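Local coordinates for protein GRMZM2G135359 pseudokinase (Zea mays, PDB 6CPY) that is a receptor-like pseudokinase of maize with a protein-kinase-fold domain, possibly able to bind ATP, its catalytic activity doubtful, at residues 156-161 with 168-173. Numbering follows the deposited sequence.
Sequences YCLEHM and AALRNF
Leu170 meets Leu158 and Met161 in a buried, wholly apolar joint, an example of how a protein kinase fold seats the segment that probably corresponds to the catalytic loop against a helix of the C-terminal lobe. The two branches of Leu170 divide the work: CD1 lies 3.6 Å from Met161 CG, while CD2 comes 3.8 Å from Met161 SD and also meets Leu158 CD1 at 3.9 Å. Met161 thus applies its CG to one methyl of the leucine, and a bend at chi2 (101°) brings its sulfur to the other. CG of Leu170 stands beside the backbone N (chi1 -55°) and anti to the carbonyl carbon, which sets both methyls against the two helix residues. An alanine at this position would take away both branches and would probably leave Met161 and Leu158 without their shared partner, opening a gap in the joint.

A further apolar contact involves a ring. Leu158 CD2 sits over one face of Phe173, off-centre toward the rim, 4.1 Å from CZ; the two side chains cross at roughly a right angle.

Polar bonds shape the loop itself. A type I turn from Leu170 to Phe173 is closed by Phe173 N to Leu170 O (3.1 Å). Ala168 O accepts both Arg171 N and, from the opposite face of its carbonyl plane, Arg171 NH1 at 3.2 Å. Asn172 ND2 lies over the guanidinium. By sequence, Leu170-Arg171-Asn172 probably occupies the place of the kinase His-Arg-Asp motif, with asparagine replacing its aspartate, consistent with a pseudokinase.

Arg171 also forms a salt bridge with Asp190. Around the joint, Val188 of strand 186-188 touches Leu158, Leu170 and Phe173, helix 214-230 contributes Ile217, Tyr221 and Val224, and Met293 of helix 293-304 packs on Leu158, embedding helix 144-164 and the loop in the C-lobe core.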
ATOM      1  N   TYR A 156       1.312  -9.656  -6.502  1.00 27.02           N
ATOM      2  CA  TYR A 156       2.557  -9.432  -7.264  1.00 28.13           C
ATOM      3  C   TYR A 156       3.448  -8.383  -6.596  1.00 29.54           C
ATOM      4  O   TYR A 156       4.665  -8.535  -6.585  1.00 29.25           O
ATOM      5  CB  TYR A 156       2.286  -8.999  -8.702  1.00 28.28           C
ATOM      6  CG  TYR A 156       1.803 -10.090  -9.641  1.00 28.74           C
ATOM      7  CD1 TYR A 156       2.434 -11.338  -9.691  1.00 30.91           C
ATOM      8  CD2 TYR A 156       0.761  -9.848 -10.535  1.00 30.34           C
ATOM      9  CE1 TYR A 156       1.997 -12.328 -10.568  1.00 32.40           C
ATOM     10  CE2 TYR A 156       0.332 -10.825 -11.429  1.00 31.68           C
ATOM     11  CZ  TYR A 156       0.940 -12.065 -11.429  1.00 32.64           C
ATOM     12  OH  TYR A 156       0.499 -13.039 -12.306  1.00 34.97           O
ATOM     13  N   CYS A 157       2.837  -7.334  -6.049  1.00 29.51           N
ATOM     14  CA  CYS A 157       3.593  -6.314  -5.304  1.00 29.60           C
ATOM     15  C   CYS A 157       4.228  -6.917  -4.050  1.00 29.52           C
ATOM     16  O   CYS A 157       5.443  -6.776  -3.810  1.00 28.79           O
ATOM     17  CB  CYS A 157       2.687  -5.144  -4.909  1.00 29.32           C
ATOM     18  SG  CYS A 157       3.578  -3.816  -4.063  1.00 29.26           S
ATOM     19  N   LEU A 158       3.420  -7.610  -3.256  1.00 29.13           N
ATOM     20  CA  LEU A 158       3.923  -8.193  -2.014  1.00 30.14           C
ATOM     21  C   LEU A 158       5.038  -9.218  -2.263  1.00 30.36           C
ATOM     22  O   LEU A 158       5.994  -9.302  -1.476  1.00 32.12           O
ATOM     23  CB  LEU A 158       2.787  -8.815  -1.196  1.00 31.73           C
ATOM     24  CG  LEU A 158       1.995  -7.882  -0.265  1.00 32.32           C
ATOM     25  CD1 LEU A 158       1.644  -6.558  -0.911  1.00 35.15           C
ATOM     26  CD2 LEU A 158       0.739  -8.574   0.228  1.00 32.61           C
ATOM     27  N   GLU A 159       4.906  -9.996  -3.335  1.00 31.63           N
ATOM     28  CA  GLU A 159       5.934 -10.967  -3.733  1.00 34.18           C
ATOM     29  C   GLU A 159       7.226 -10.231  -4.116  1.00 34.42           C
ATOM     30  O   GLU A 159       8.332 -10.648  -3.749  1.00 32.65           O
ATOM     31  CB  GLU A 159       5.443 -11.807  -4.913  1.00 37.72           C
ATOM     32  CG  GLU A 159       6.435 -12.852  -5.429  1.00 41.45           C
ATOM     33  CD  GLU A 159       5.985 -13.516  -6.724  1.00 46.76           C
ATOM     34  OE1 GLU A 159       5.306 -12.861  -7.550  1.00 49.06           O
ATOM     35  OE2 GLU A 159       6.325 -14.700  -6.930  1.00 51.86           O
ATOM     36  N   HIS A 160       7.082  -9.139  -4.861  1.00 33.51           N
ATOM     37  CA  HIS A 160       8.241  -8.356  -5.276  1.00 35.18           C
ATOM     38  C   HIS A 160       8.935  -7.728  -4.068  1.00 35.73           C
ATOM     39  O   HIS A 160      10.167  -7.754  -3.971  1.00 36.51           O
ATOM     40  CB  HIS A 160       7.844  -7.282  -6.291  1.00 36.79           C
ATOM     41  CG  HIS A 160       9.018  -6.550  -6.859  1.00 37.42           C
ATOM     42  ND1 HIS A 160       9.274  -5.226  -6.578  1.00 40.45           N
ATOM     43  CD2 HIS A 160      10.031  -6.969  -7.652  1.00 38.80           C
ATOM     44  CE1 HIS A 160      10.384  -4.855  -7.192  1.00 40.32           C
ATOM     45  NE2 HIS A 160      10.864  -5.893  -7.851  1.00 40.56           N
ATOM     46  N   MET A 161       8.149  -7.239  -3.146  1.00 36.29           N
ATOM     47  CA  MET A 161       8.617  -6.659  -1.924  1.00 41.07           C
ATOM     48  C   MET A 161       9.454  -7.658  -1.133  1.00 42.26           C
ATOM     49  O   MET A 161      10.482  -7.323  -0.626  1.00 40.97           O
ATOM     50  CB  MET A 161       7.407  -6.303  -1.095  1.00 45.71           C
ATOM     51  CG  MET A 161       7.408  -4.990  -0.405  1.00 49.47           C
ATOM     52  SD  MET A 161       6.434  -3.821  -1.324  1.00 58.06           S
ATOM     53  CE  MET A 161       7.647  -3.482  -2.578  1.00 54.53           C
ATOM     54  N   ALA A 168       9.366  -3.645   5.581  1.00 53.64           N
ATOM     55  CA  ALA A 168       9.001  -2.471   6.387  1.00 50.02           C
ATOM     56  C   ALA A 168       7.945  -1.607   5.700  1.00 46.68           C
ATOM     57  O   ALA A 168       7.108  -0.988   6.363  1.00 45.71           O
ATOM     58  CB  ALA A 168      10.234  -1.638   6.703  1.00 50.33           C
ATOM     59  N   ALA A 169       7.979  -1.592   4.369  1.00 45.00           N
ATOM     60  CA  ALA A 169       7.008  -0.860   3.561  1.00 44.64           C
ATOM     61  C   ALA A 169       5.569  -1.394   3.674  1.00 43.40           C
ATOM     62  O   ALA A 169       4.625  -0.726   3.269  1.00 40.28           O
ATOM     63  CB  ALA A 169       7.453  -0.865   2.106  1.00 45.04           C
ATOM     64  N   LEU A 170       5.404  -2.597   4.218  1.00 43.59           N
ATOM     65  CA  LEU A 170       4.093  -3.227   4.303  1.00 43.30           C
ATOM     66  C   LEU A 170       3.608  -3.319   5.748  1.00 42.74           C
ATOM     67  O   LEU A 170       2.644  -4.038   6.038  1.00 42.10           O
ATOM     68  CB  LEU A 170       4.163  -4.626   3.698  1.00 44.80           C
ATOM     69  CG  LEU A 170       4.692  -4.734   2.266  1.00 45.07           C
ATOM     70  CD1 LEU A 170       4.929  -6.197   1.902  1.00 44.79           C
ATOM     71  CD2 LEU A 170       3.719  -4.080   1.301  1.00 43.97           C
ATOM     72  N   ARG A 171       4.253  -2.581   6.652  1.00 40.45           N
ATOM     73  CA  ARG A 171       3.936  -2.684   8.076  1.00 40.42           C
ATOM     74  C   ARG A 171       2.514  -2.233   8.410  1.00 39.66           C
ATOM     75  O   ARG A 171       1.965  -2.649   9.437  1.00 40.41           O
ATOM     76  CB  ARG A 171       4.954  -1.899   8.922  1.00 41.75           C
ATOM     77  CG  ARG A 171       4.746  -0.399   8.879  1.00 43.81           C
ATOM     78  CD  ARG A 171       5.981   0.385   9.287  1.00 44.77           C
ATOM     79  NE  ARG A 171       5.705   1.815   9.197  1.00 47.01           N
ATOM     80  CZ  ARG A 171       5.647   2.513   8.060  1.00 47.68           C
ATOM     81  NH1 ARG A 171       5.864   1.931   6.882  1.00 45.61           N
ATOM     82  NH2 ARG A 171       5.367   3.809   8.101  1.00 48.45           N
ATOM     83  N   ASN A 172       1.931  -1.384   7.560  1.00 36.84           N
ATOM     84  CA  ASN A 172       0.552  -0.891   7.737  1.00 37.81           C
ATOM     85  C   ASN A 172      -0.446  -1.465   6.715  1.00 36.31           C
ATOM     86  O   ASN A 172      -1.551  -0.951   6.562  1.00 36.87           O
ATOM     87  CB  ASN A 172       0.540   0.640   7.644  1.00 38.58           C
ATOM     88  CG  ASN A 172       1.316   1.289   8.771  1.00 40.93           C
ATOM     89  OD1 ASN A 172       1.267   0.820   9.906  1.00 40.61           O
ATOM     90  ND2 ASN A 172       2.049   2.357   8.463  1.00 39.80           N
ATOM     91  N   PHE A 173      -0.063  -2.537   6.039  1.00 33.96           N
ATOM     92  CA  PHE A 173      -0.853  -3.065   4.932  1.00 31.95           C
ATOM     93  C   PHE A 173      -2.294  -3.476   5.297  1.00 31.37           C
ATOM     94  O   PHE A 173      -2.515  -4.338   6.153  1.00 31.93           O
ATOM     95  CB  PHE A 173      -0.112  -4.238   4.305  1.00 30.91           C
ATOM     96  CG  PHE A 173      -0.901  -4.949   3.262  1.00 30.13           C
ATOM     97  CD1 PHE A 173      -1.155  -4.351   2.040  1.00 29.55           C
ATOM     98  CD2 PHE A 173      -1.414  -6.211   3.514  1.00 31.83           C
ATOM     99  CE1 PHE A 173      -1.900  -5.001   1.079  1.00 29.72           C
ATOM    100  CE2 PHE A 173      -2.155  -6.869   2.556  1.00 31.38           C
ATOM    101  CZ  PHE A 173      -2.404  -6.260   1.342  1.00 30.74           C
TER